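Local coordinates for high-affinity zinc uptake system protein znuA (Streptococcus suis, PDB 3MFQ) that binds a zinc ion and probably serves as the extracellular metal-capturing component of an ABC-type metal-uptake transporter, at residues Y112-A117 and Y141-D146; Y165-D171 and T183-G189. One frame throughout, in Å; residues are numbered along the deposited sequence.

Contact 1: Y112-A117 and Y141-D146; sequences YKSAVA and YQAQLD
Lys113 reaches from its helix across to Leu145, Asp146 and the backbone of Gln142. Its CB and CG lie against the side chain of Gln142, and CG also meets Leu145 CD1 at 3.6 Å, the lysine and leucine chains running antiparallel alongside. The chain is extended as far as CD, then folds at chi3 (58°) and again at chi4, so that CD and CE close on Asp146 OD2, CE at 3.1 Å. There Lys113 NZ donates to Asp146 OD2 at 2.7 Å in a salt bridge; the donor arrives on the syn side of the carboxylate but 32° out of its plane. A second, weak hydrogen bond runs from Lys113 NZ to Gln142 O at 3.0 Å, so the ammonium spans one helical turn, held firmly at Asp146 and only weakly at Gln142 O. Toward the protein interior the packing is apolar. Val116 points at the other helix and sets CG2 against Tyr141 CE2 and Leu145 CD1. The Tyr112 and Tyr141 side chains lie roughly perpendicular, with Tyr141 OH at the edge of the Tyr112 ring, 3.7 Å from CE2. One water ties the two phenols together, 2.8 Å from Tyr112 OH and 2.9 Å from Tyr141 OH. The local axes are almost antiparallel, at 175° and 10.4 Å apart. Helix 109-123 packs on Met19 and Leu23 of helix 14-24, and helix 131-156 meets Asp18 there through Tyr141; from helix 266-281, Phe266 stacks on Tyr112 and touches Tyr141 and Leu145.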
loop_
_atom_site.group_PDB
_atom_site.type_symbol
_atom_site.label_atom_id
_atom_site.label_comp_id
_atom_site.label_asym_id
_atom_site.label_seq_id
_atom_site.Cartn_x
_atom_site.Cartn_y
_atom_site.Cartn_z
ATOM N N TYR A 112 2.550 -1.293 -10.063
ATOM C CA TYR A 112 1.237 -1.886 -9.857
ATOM C C TYR A 112 0.687 -2.446 -11.165
ATOM O O TYR A 112 0.113 -3.533 -11.193
ATOM C CB TYR A 112 0.269 -0.873 -9.249
ATOM C CG TYR A 112 -0.982 -1.501 -8.672
ATOM C CD1 TYR A 112 -0.939 -2.204 -7.476
ATOM C CD2 TYR A 112 -2.205 -1.387 -9.321
ATOM C CE1 TYR A 112 -2.077 -2.779 -6.945
ATOM C CE2 TYR A 112 -3.350 -1.958 -8.797
ATOM C CZ TYR A 112 -3.279 -2.654 -7.607
ATOM O OH TYR A 112 -4.414 -3.226 -7.077
ATOM N N LYS A 113 0.866 -1.700 -12.250
ATOM C CA LYS A 113 0.473 -2.177 -13.568
ATOM C C LYS A 113 1.181 -3.489 -13.875
ATOM O O LYS A 113 0.620 -4.375 -14.514
ATOM C CB LYS A 113 0.812 -1.144 -14.640
ATOM C CG LYS A 113 -0.011 0.128 -14.567
ATOM C CD LYS A 113 0.488 1.150 -15.575
ATOM C CE LYS A 113 0.444 0.600 -16.991
ATOM N NZ LYS A 113 -0.954 0.414 -17.460
ATOM N N SER A 114 2.424 -3.603 -13.417
ATOM C CA SER A 114 3.182 -4.833 -13.578
ATOM C C SER A 114 2.492 -5.966 -12.836
ATOM O O SER A 114 2.251 -7.032 -13.400
ATOM C CB SER A 114 4.608 -4.659 -13.059
ATOM O OG SER A 114 5.348 -5.861 -13.190
ATOM N N ALA A 115 2.174 -5.726 -11.566
ATOM C CA ALA A 115 1.468 -6.704 -10.747
ATOM C C ALA A 115 0.172 -7.143 -11.422
ATOM O O ALA A 115 -0.127 -8.336 -11.506
ATOM C CB ALA A 115 1.180 -6.124 -9.371
ATOM N N VAL A 116 -0.588 -6.164 -11.902
ATOM C CA VAL A 116 -1.828 -6.419 -12.622
ATOM C C VAL A 116 -1.610 -7.418 -13.746
ATOM O O VAL A 116 -2.453 -8.278 -13.992
ATOM C CB VAL A 116 -2.398 -5.120 -13.217
ATOM C CG1 VAL A 116 -3.418 -5.430 -14.303
ATOM C CG2 VAL A 116 -3.003 -4.254 -12.120
ATOM N N ALA A 117 -0.474 -7.300 -14.422
ATOM C CA ALA A 117 -0.150 -8.177 -15.543
ATOM C C ALA A 117 0.019 -9.623 -15.094
ATOM O O ALA A 117 -0.558 -10.535 -15.686
ATOM C CB ALA A 117 1.103 -7.692 -16.247
ATOM N N TYR A 141 -8.376 -2.009 -17.492
ATOM C CA TYR A 141 -7.901 -1.582 -16.179
ATOM C C TYR A 141 -6.497 -0.988 -16.267
ATOM O O TYR A 141 -6.163 -0.057 -15.533
ATOM C CB TYR A 141 -7.943 -2.735 -15.173
ATOM C CG TYR A 141 -7.645 -2.313 -13.748
ATOM C CD1 TYR A 141 -8.404 -1.335 -13.118
ATOM C CD2 TYR A 141 -6.612 -2.900 -13.028
ATOM C CE1 TYR A 141 -8.138 -0.947 -11.816
ATOM C CE2 TYR A 141 -6.339 -2.519 -11.725
ATOM C CZ TYR A 141 -7.105 -1.544 -11.125
ATOM O OH TYR A 141 -6.834 -1.168 -9.830
ATOM N N GLN A 142 -5.677 -1.524 -17.164
ATOM C CA GLN A 142 -4.357 -0.957 -17.402
ATOM C C GLN A 142 -4.497 0.499 -17.824
ATOM O O GLN A 142 -3.794 1.375 -17.322
ATOM C CB GLN A 142 -3.608 -1.745 -18.477
ATOM C CG GLN A 142 -3.156 -3.130 -18.049
ATOM C CD GLN A 142 -2.014 -3.102 -17.047
ATOM O OE1 GLN A 142 -1.389 -4.127 -16.776
ATOM N NE2 GLN A 142 -1.733 -1.927 -16.497
ATOM N N ALA A 143 -5.417 0.746 -18.749
ATOM C CA ALA A 143 -5.672 2.092 -19.241
ATOM C C ALA A 143 -6.204 2.985 -18.131
ATOM O O ALA A 143 -5.889 4.171 -18.078
ATOM C CB ALA A 143 -6.644 2.056 -20.402
ATOM N N GLN A 144 -7.020 2.414 -17.252
ATOM C CA GLN A 144 -7.560 3.162 -16.124
ATOM C C GLN A 144 -6.444 3.553 -15.169
ATOM O O GLN A 144 -6.478 4.627 -14.566
ATOM C CB GLN A 144 -8.624 2.348 -15.389
ATOM C CG GLN A 144 -9.920 2.193 -16.159
ATOM C CD GLN A 144 -10.947 1.383 -15.401
ATOM O OE1 GLN A 144 -12.086 1.237 -15.839
ATOM N NE2 GLN A 144 -10.548 0.851 -14.253
ATOM N N LEU A 145 -5.455 2.675 -15.037
ATOM C CA LEU A 145 -4.282 2.967 -14.228
ATOM C C LEU A 145 -3.457 4.059 -14.900
ATOM O O LEU A 145 -2.878 4.912 -14.232
ATOM C CB LEU A 145 -3.444 1.705 -14.019
ATOM C CG LEU A 145 -4.105 0.581 -13.214
ATOM C CD1 LEU A 145 -3.282 -0.696 -13.275
ATOM C CD2 LEU A 145 -4.324 1.011 -11.774
ATOM N N ASP A 146 -3.418 4.031 -16.230
ATOM C CA ASP A 146 -2.737 5.064 -17.005
ATOM C C ASP A 146 -3.359 6.434 -16.744
ATOM O O ASP A 146 -2.668 7.381 -16.366
ATOM C CB ASP A 146 -2.802 4.745 -18.500
ATOM C CG ASP A 146 -2.100 3.451 -18.853
ATOM O OD1 ASP A 146 -2.406 2.876 -19.917
ATOM O OD2 ASP A 146 -1.243 3.006 -18.064
HETATM O O HOH W 1 -7.088 -3.413 -7.957
#

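Contact 2: Y165-D171 and T183-G189; sequences YLVTPHD and TLYAPQG. With ZN (zinc ion), chain D.
Tyr165 lies alongside Thr183, the two side chains pointing the same way from neighbouring strands, with ring atom CD2 3.5 Å from Thr183 CB. The same Tyr165 CD2 also approaches Tyr185 CE1 at 3.9 Å; these side chains share, with Val167, one face of the sheet. On the other face Leu184 sends CD1 across to Leu166 and Thr168. The backbones run parallel with a local crossing of -24°, and their ladder alternates: Leu166 N donates to Thr183 O at 2.8 Å, Tyr185 N returns a bond to Leu166 O at 3.0 Å, and Thr168 N reaches Tyr185 O at 3.2 Å. All three are close to straight. Past the strands the chains stay paired as loops. Asp171 N divides its hydrogen between Gly189 O (2.9 Å) and Gln188 O (3.3 Å), lying above the plane of each carbonyl, while Thr168 OG1 donates to His170 O and closes the turn internally. With chi1 at 78°, the imidazole of His170 swings over between its own backbone N and carbonyl carbon, putting Gly189 O at the ring edge and NE2 2.2 Å from the zinc ion. Glu219 hydrogen-bonds His170 ND1 from the second shell; together with the zinc bond at NE2, this fixes the ring's rotation. His41, His104 and Asp254 complete the metal site. Helix 174-179 connects the two parallel strands in a beta-alpha-beta unit; strand 215-217 joins alongside through a Val167-Phe217 backbone bond, and helices 198-211 and 225-235 pack against Tyr185, Val167 and Pro169.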
loop_
_atom_site.group_PDB
_atom_site.type_symbol
_atom_site.label_atom_id
_atom_site.label_comp_id
_atom_site.label_asym_id
_atom_site.label_seq_id
_atom_site.Cartn_x
_atom_site.Cartn_y
_atom_site.Cartn_z
ATOM N N TYR A 165 6.523 17.647 1.269
ATOM C CA TYR A 165 7.046 16.817 2.342
ATOM C C TYR A 165 5.921 16.085 3.058
ATOM O O TYR A 165 5.067 16.703 3.691
ATOM C CB TYR A 165 7.839 17.665 3.333
ATOM C CG TYR A 165 9.123 18.214 2.764
ATOM C CD1 TYR A 165 9.141 19.420 2.077
ATOM C CD2 TYR A 165 10.317 17.525 2.912
ATOM C CE1 TYR A 165 10.314 19.926 1.556
ATOM C CE2 TYR A 165 11.496 18.022 2.394
ATOM C CZ TYR A 165 11.489 19.223 1.717
ATOM O OH TYR A 165 12.662 19.720 1.201
ATOM N N LEU A 166 5.934 14.762 2.955
ATOM C CA LEU A 166 4.886 13.934 3.529
ATOM C C LEU A 166 5.361 13.284 4.820
ATOM O O LEU A 166 6.463 12.742 4.880
ATOM C CB LEU A 166 4.465 12.861 2.526
ATOM C CG LEU A 166 3.321 11.928 2.916
ATOM C CD1 LEU A 166 2.057 12.717 3.193
ATOM C CD2 LEU A 166 3.083 10.914 1.815
ATOM N N VAL A 167 4.528 13.342 5.853
ATOM C CA VAL A 167 4.854 12.714 7.126
ATOM C C VAL A 167 3.815 11.662 7.486
ATOM O O VAL A 167 2.633 11.967 7.633
ATOM C CB VAL A 167 4.948 13.741 8.264
ATOM C CG1 VAL A 167 5.310 13.049 9.566
ATOM C CG2 VAL A 167 5.971 14.810 7.923
ATOM N N THR A 168 4.268 10.423 7.628
ATOM C CA THR A 168 3.375 9.307 7.887
ATOM C C THR A 168 3.914 8.461 9.034
ATOM O O THR A 168 5.094 8.552 9.366
ATOM C CB THR A 168 3.214 8.436 6.631
ATOM O OG1 THR A 168 4.480 7.868 6.278
ATOM C CG2 THR A 168 2.703 9.273 5.471
ATOM N N PRO A 169 3.045 7.643 9.648
ATOM C CA PRO A 169 3.401 6.774 10.777
ATOM C C PRO A 169 4.562 5.825 10.482
ATOM O O PRO A 169 5.357 5.549 11.380
ATOM C CB PRO A 169 2.118 5.980 11.017
ATOM C CG PRO A 169 1.039 6.877 10.545
ATOM C CD PRO A 169 1.602 7.594 9.356
ATOM N N HIS A 170 4.658 5.327 9.254
ATOM C CA HIS A 170 5.799 4.497 8.877
ATOM C C HIS A 170 6.150 4.615 7.398
ATOM O O HIS A 170 5.364 5.119 6.598
ATOM C CB HIS A 170 5.587 3.035 9.286
ATOM C CG HIS A 170 4.681 2.270 8.373
ATOM N ND1 HIS A 170 3.315 2.457 8.348
ATOM C CD2 HIS A 170 4.943 1.297 7.469
ATOM C CE1 HIS A 170 2.777 1.641 7.460
ATOM N NE2 HIS A 170 3.744 0.926 6.913
ATOM N N ASP A 171 7.344 4.150 7.048
ATOM C CA ASP A 171 7.872 4.301 5.699
ATOM C C ASP A 171 7.118 3.429 4.701
ATOM O O ASP A 171 7.488 2.281 4.468
ATOM C CB ASP A 171 9.357 3.945 5.684
ATOM C CG ASP A 171 10.145 4.782 4.704
ATOM O OD1 ASP A 171 9.519 5.409 3.822
ATOM O OD2 ASP A 171 11.388 4.814 4.819
ATOM N N THR A 183 9.204 14.068 -0.731
ATOM C CA THR A 183 10.078 13.638 0.355
ATOM C C THR A 183 9.246 13.090 1.507
ATOM O O THR A 183 8.338 13.762 1.997
ATOM C CB THR A 183 10.944 14.800 0.874
ATOM O OG1 THR A 183 11.837 15.232 -0.160
ATOM C CG2 THR A 183 11.751 14.362 2.082
ATOM N N LEU A 184 9.557 11.872 1.937
ATOM C CA LEU A 184 8.796 11.215 2.997
ATOM C C LEU A 184 9.610 10.988 4.265
ATOM O O LEU A 184 10.730 10.477 4.217
ATOM C CB LEU A 184 8.238 9.875 2.508
ATOM C CG LEU A 184 7.675 8.952 3.594
ATOM C CD1 LEU A 184 6.382 9.514 4.165
ATOM C CD2 LEU A 184 7.455 7.546 3.055
ATOM N N TYR A 185 9.032 11.368 5.399
ATOM C CA TYR A 185 9.609 11.051 6.698
ATOM C C TYR A 185 8.634 10.188 7.488
ATOM O O TYR A 185 7.419 10.336 7.360
ATOM C CB TYR A 185 9.931 12.323 7.483
ATOM C CG TYR A 185 10.920 13.239 6.802
ATOM C CD1 TYR A 185 10.612 14.569 6.564
ATOM C CD2 TYR A 185 12.158 12.771 6.393
ATOM C CE1 TYR A 185 11.511 15.409 5.944
ATOM C CE2 TYR A 185 13.064 13.604 5.771
ATOM C CZ TYR A 185 12.734 14.921 5.549
ATOM O OH TYR A 185 13.634 15.753 4.928
ATOM N N ALA A 186 9.173 9.286 8.303
ATOM C CA ALA A 186 8.349 8.405 9.122
ATOM C C ALA A 186 9.090 7.983 10.383
ATOM O O ALA A 186 10.253 7.584 10.322
ATOM C CB ALA A 186 7.926 7.187 8.323
ATOM N N PRO A 187 8.412 8.070 11.536
ATOM C CA PRO A 187 9.014 7.684 12.816
ATOM C C PRO A 187 9.258 6.182 12.883
ATOM O O PRO A 187 9.766 5.688 13.888
ATOM C CB PRO A 187 7.949 8.092 13.839
ATOM C CG PRO A 187 6.670 8.072 13.074
ATOM C CD PRO A 187 7.029 8.545 11.700
ATOM N N GLN A 188 8.896 5.469 11.823
ATOM C CA GLN A 188 9.095 4.025 11.777
ATOM C C GLN A 188 9.670 3.574 10.442
ATOM O O GLN A 188 9.564 4.277 9.437
ATOM C CB GLN A 188 7.786 3.291 12.059
ATOM C CG GLN A 188 7.926 1.780 12.077
ATOM C CD GLN A 188 6.730 1.094 12.693
ATOM O OE1 GLN A 188 6.876 0.212 13.536
ATOM N NE2 GLN A 188 5.537 1.503 12.283
ATOM N N GLY A 189 10.280 2.394 10.438
ATOM C CA GLY A 189 10.910 1.865 9.244
ATOM C C GLY A 189 9.923 1.426 8.181
ATOM O O GLY A 189 8.795 1.918 8.115
HETATM ZN ZN ZN D . 3.478 -0.800 5.624
#

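The two contacts follow one another along the chain, contact 1 first: helix 131-156 supplies its second segment, and strand 165-167 is the next element to follow. Their centres lie 26 Å apart, on opposite sides of the chain's centre, and their nearest atoms about 15 Å, so neither touches the other. They share no helix or sheet. Contact 1 pairs two helices, with the Tyr112 side chain still about 14 Å from the zinc ion; contact 2 carries a metal ligand itself. The arrangement is consistent with the family's two-lobed architecture, in which a long helix, probably 131-156 here, links lobes that hold the metal between them.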